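Local coordinates for protein N-methyltransferase (Streptoalloteichus sp. ATCC 53650, PDB 5BSZ) that probably transfers a methyl group from S-adenosylmethionine to the amino nitrogen of a deoxysugar destined for the antibiotic kedarcidin, at residues V40-R45 / P139-V145. Residues are numbered along the deposited sequence; the frame is centred on the assembly and turned at random.
Sequences VVRERR and PVGGVLV
A water molecule joins the carbonyls of Arg44 and Gly141, giving one hydrogen to Arg44 O (2.6 Å) and the other to Gly141 O (2.8 Å), and so ties the C-terminal part of the helix to the type II turn Pro139-Gly142. Beside this bridge, Arg45 reaches over the turn. Its CG stands anti to the backbone N (chi1 -154°), and the chain runs extended to NE, carrying the guanidinium alongside Gly141 to the ring of Pro139. One face of that group lies over Pro139, with Arg45 NH1 3.6 Å from Pro139 CG, while Arg45 NH2 makes a weak, strongly bent hydrogen bond to Val140 O (3.2 Å, 122° at the hydrogen); NE has a long, weak ion pair with Asp109. With an alanine here, the ring of Pro139 would probably lose its cover and Val140 O its weak donor, leaving the turn held to the helix chiefly by water.

Along the helix-strand interface the valines cross obliquely: Val41 CG2 meets Val145 CG2 at 3.9 Å and also touches Val143 CG1, whereas Val143 CG2 packs against Arg44 CB at 3.9 Å. The head of Arg44 turns back on its own helix, where NH1 donates in plane to a lone pair of Val40 O (3.0 Å) and bridges to Glu43; NH2 forms a salt bridge with Glu228. Helix 40-44 and strand 143-145 run nearly antiparallel (159°), as in the Rossmann-like methyltransferase fold, and Leu144 points to helix 124-135 on the other face of the sheet. Apolar methyls thus fasten the helix to the sheet, while at the partly exposed margin a water bridge and the weak arginine bond add a polar join.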
loop_
_atom_site.group_PDB
_atom_site.type_symbol
_atom_site.label_atom_id
_atom_site.label_comp_id
_atom_site.label_asym_id
_atom_site.label_seq_id
_atom_site.Cartn_x
_atom_site.Cartn_y
_atom_site.Cartn_z
ATOM N N VAL A 40 -17.037 -19.521 -37.737
ATOM C CA VAL A 40 -16.156 -18.938 -38.734
ATOM C C VAL A 40 -15.199 -20.008 -39.322
ATOM O O VAL A 40 -14.857 -20.007 -40.502
ATOM C CB VAL A 40 -15.332 -17.785 -38.094
ATOM C CG1 VAL A 40 -14.168 -17.427 -38.972
ATOM C CG2 VAL A 40 -16.194 -16.551 -37.830
ATOM N N VAL A 41 -14.709 -20.911 -38.478
ATOM C CA VAL A 41 -13.852 -22.022 -38.919
ATOM C C VAL A 41 -14.633 -23.030 -39.821
ATOM O O VAL A 41 -14.183 -23.364 -40.909
ATOM C CB VAL A 41 -13.251 -22.755 -37.696
ATOM C CG1 VAL A 41 -12.596 -24.087 -38.100
ATOM C CG2 VAL A 41 -12.202 -21.846 -37.034
ATOM N N ARG A 42 -15.799 -23.479 -39.379
ATOM C CA ARG A 42 -16.543 -24.476 -40.137
ATOM C C ARG A 42 -17.068 -23.938 -41.461
ATOM O O ARG A 42 -17.077 -24.668 -42.458
ATOM C CB ARG A 42 -17.617 -25.101 -39.285
ATOM C CG ARG A 42 -17.081 -26.003 -38.177
ATOM C CD ARG A 42 -16.673 -27.356 -38.747
ATOM N NE ARG A 42 -16.116 -28.258 -37.730
ATOM C CZ ARG A 42 -16.815 -28.844 -36.766
ATOM N NH1 ARG A 42 -18.119 -28.668 -36.636
ATOM N NH2 ARG A 42 -16.223 -29.639 -35.900
ATOM N N GLU A 43 -17.401 -22.654 -41.531
ATOM C CA GLU A 43 -17.710 -22.052 -42.830
ATOM C C GLU A 43 -16.587 -22.185 -43.827
ATOM O O GLU A 43 -16.860 -22.261 -45.013
ATOM C CB GLU A 43 -18.005 -20.543 -42.802
ATOM C CG GLU A 43 -19.245 -20.132 -42.048
ATOM C CD GLU A 43 -19.432 -18.609 -41.990
ATOM O OE1 GLU A 43 -18.473 -17.814 -41.884
ATOM O OE2 GLU A 43 -20.590 -18.186 -41.968
ATOM N N ARG A 44 -15.342 -22.066 -43.379
ATOM C CA ARG A 44 -14.209 -21.984 -44.293
ATOM C C ARG A 44 -13.540 -23.369 -44.404
ATOM O O ARG A 44 -12.785 -23.602 -45.322
ATOM C CB ARG A 44 -13.203 -20.933 -43.817
ATOM C CG ARG A 44 -13.579 -19.465 -44.091
ATOM C CD ARG A 44 -13.081 -18.500 -42.977
ATOM N NE ARG A 44 -13.645 -17.181 -43.262
ATOM C CZ ARG A 44 -14.878 -16.847 -42.923
ATOM N NH1 ARG A 44 -15.615 -17.645 -42.153
ATOM N NH2 ARG A 44 -15.345 -15.689 -43.305
ATOM N N ARG A 45 -13.808 -24.248 -43.448
ATOM C CA ARG A 45 -13.117 -25.535 -43.308
ATOM C C ARG A 45 -14.088 -26.505 -42.674
ATOM O O ARG A 45 -14.077 -26.759 -41.466
ATOM C CB ARG A 45 -11.820 -25.431 -42.517
ATOM C CG ARG A 45 -10.878 -26.556 -42.953
ATOM C CD ARG A 45 -9.448 -26.323 -42.562
ATOM N NE ARG A 45 -8.571 -27.500 -42.604
ATOM C CZ ARG A 45 -7.751 -27.802 -43.608
ATOM N NH1 ARG A 45 -6.969 -28.841 -43.493
ATOM N NH2 ARG A 45 -7.667 -27.067 -44.696
ATOM N N PRO A 139 -2.183 -25.775 -41.695
ATOM C CA PRO A 139 -1.916 -26.252 -43.056
ATOM C C PRO A 139 -2.489 -25.275 -44.086
ATOM O O PRO A 139 -3.144 -24.299 -43.725
ATOM C CB PRO A 139 -2.720 -27.531 -43.111
ATOM C CG PRO A 139 -3.943 -27.159 -42.356
ATOM C CD PRO A 139 -3.398 -26.397 -41.157
ATOM N N VAL A 140 -2.312 -25.560 -45.372
ATOM C CA VAL A 140 -2.989 -24.777 -46.413
ATOM C C VAL A 140 -4.466 -24.962 -46.209
ATOM O O VAL A 140 -4.931 -26.054 -45.910
ATOM C CB VAL A 140 -2.579 -25.208 -47.839
ATOM C CG1 VAL A 140 -3.494 -24.552 -48.878
ATOM C CG2 VAL A 140 -1.137 -24.786 -48.088
ATOM N N GLY A 141 -5.226 -23.879 -46.272
ATOM C CA GLY A 141 -6.634 -23.992 -45.971
ATOM C C GLY A 141 -6.987 -23.850 -44.490
ATOM O O GLY A 141 -8.163 -23.800 -44.163
ATOM N N GLY A 142 -5.996 -23.871 -43.602
ATOM C CA GLY A 142 -6.218 -23.590 -42.165
ATOM C C GLY A 142 -6.757 -22.196 -41.878
ATOM O O GLY A 142 -6.489 -21.238 -42.620
ATOM N N VAL A 143 -7.533 -22.086 -40.803
ATOM C CA VAL A 143 -8.194 -20.821 -40.401
ATOM C C VAL A 143 -7.597 -20.231 -39.114
ATOM O O VAL A 143 -7.505 -20.898 -38.062
ATOM C CB VAL A 143 -9.685 -21.037 -40.180
ATOM C CG1 VAL A 143 -10.445 -19.726 -40.039
ATOM C CG2 VAL A 143 -10.315 -21.859 -41.324
ATOM N N LEU A 144 -7.228 -18.966 -39.227
ATOM C CA LEU A 144 -6.626 -18.226 -38.125
ATOM C C LEU A 144 -7.670 -17.194 -37.703
ATOM O O LEU A 144 -8.168 -16.415 -38.534
ATOM C CB LEU A 144 -5.337 -17.579 -38.581
ATOM C CG LEU A 144 -4.321 -17.209 -37.496
ATOM C CD1 LEU A 144 -3.083 -16.710 -38.225
ATOM C CD2 LEU A 144 -4.823 -16.150 -36.538
ATOM N N VAL A 145 -8.091 -17.286 -36.456
ATOM C CA VAL A 145 -9.134 -16.391 -35.900
ATOM C C VAL A 145 -8.576 -15.527 -34.770
ATOM O O VAL A 145 -8.177 -16.000 -33.691
ATOM C CB VAL A 145 -10.341 -17.177 -35.372
ATOM C CG1 VAL A 145 -11.477 -16.303 -34.932
ATOM C CG2 VAL A 145 -10.867 -18.194 -36.381
HETATM O O HOH W 1 -10.283 -23.777 -46.064
#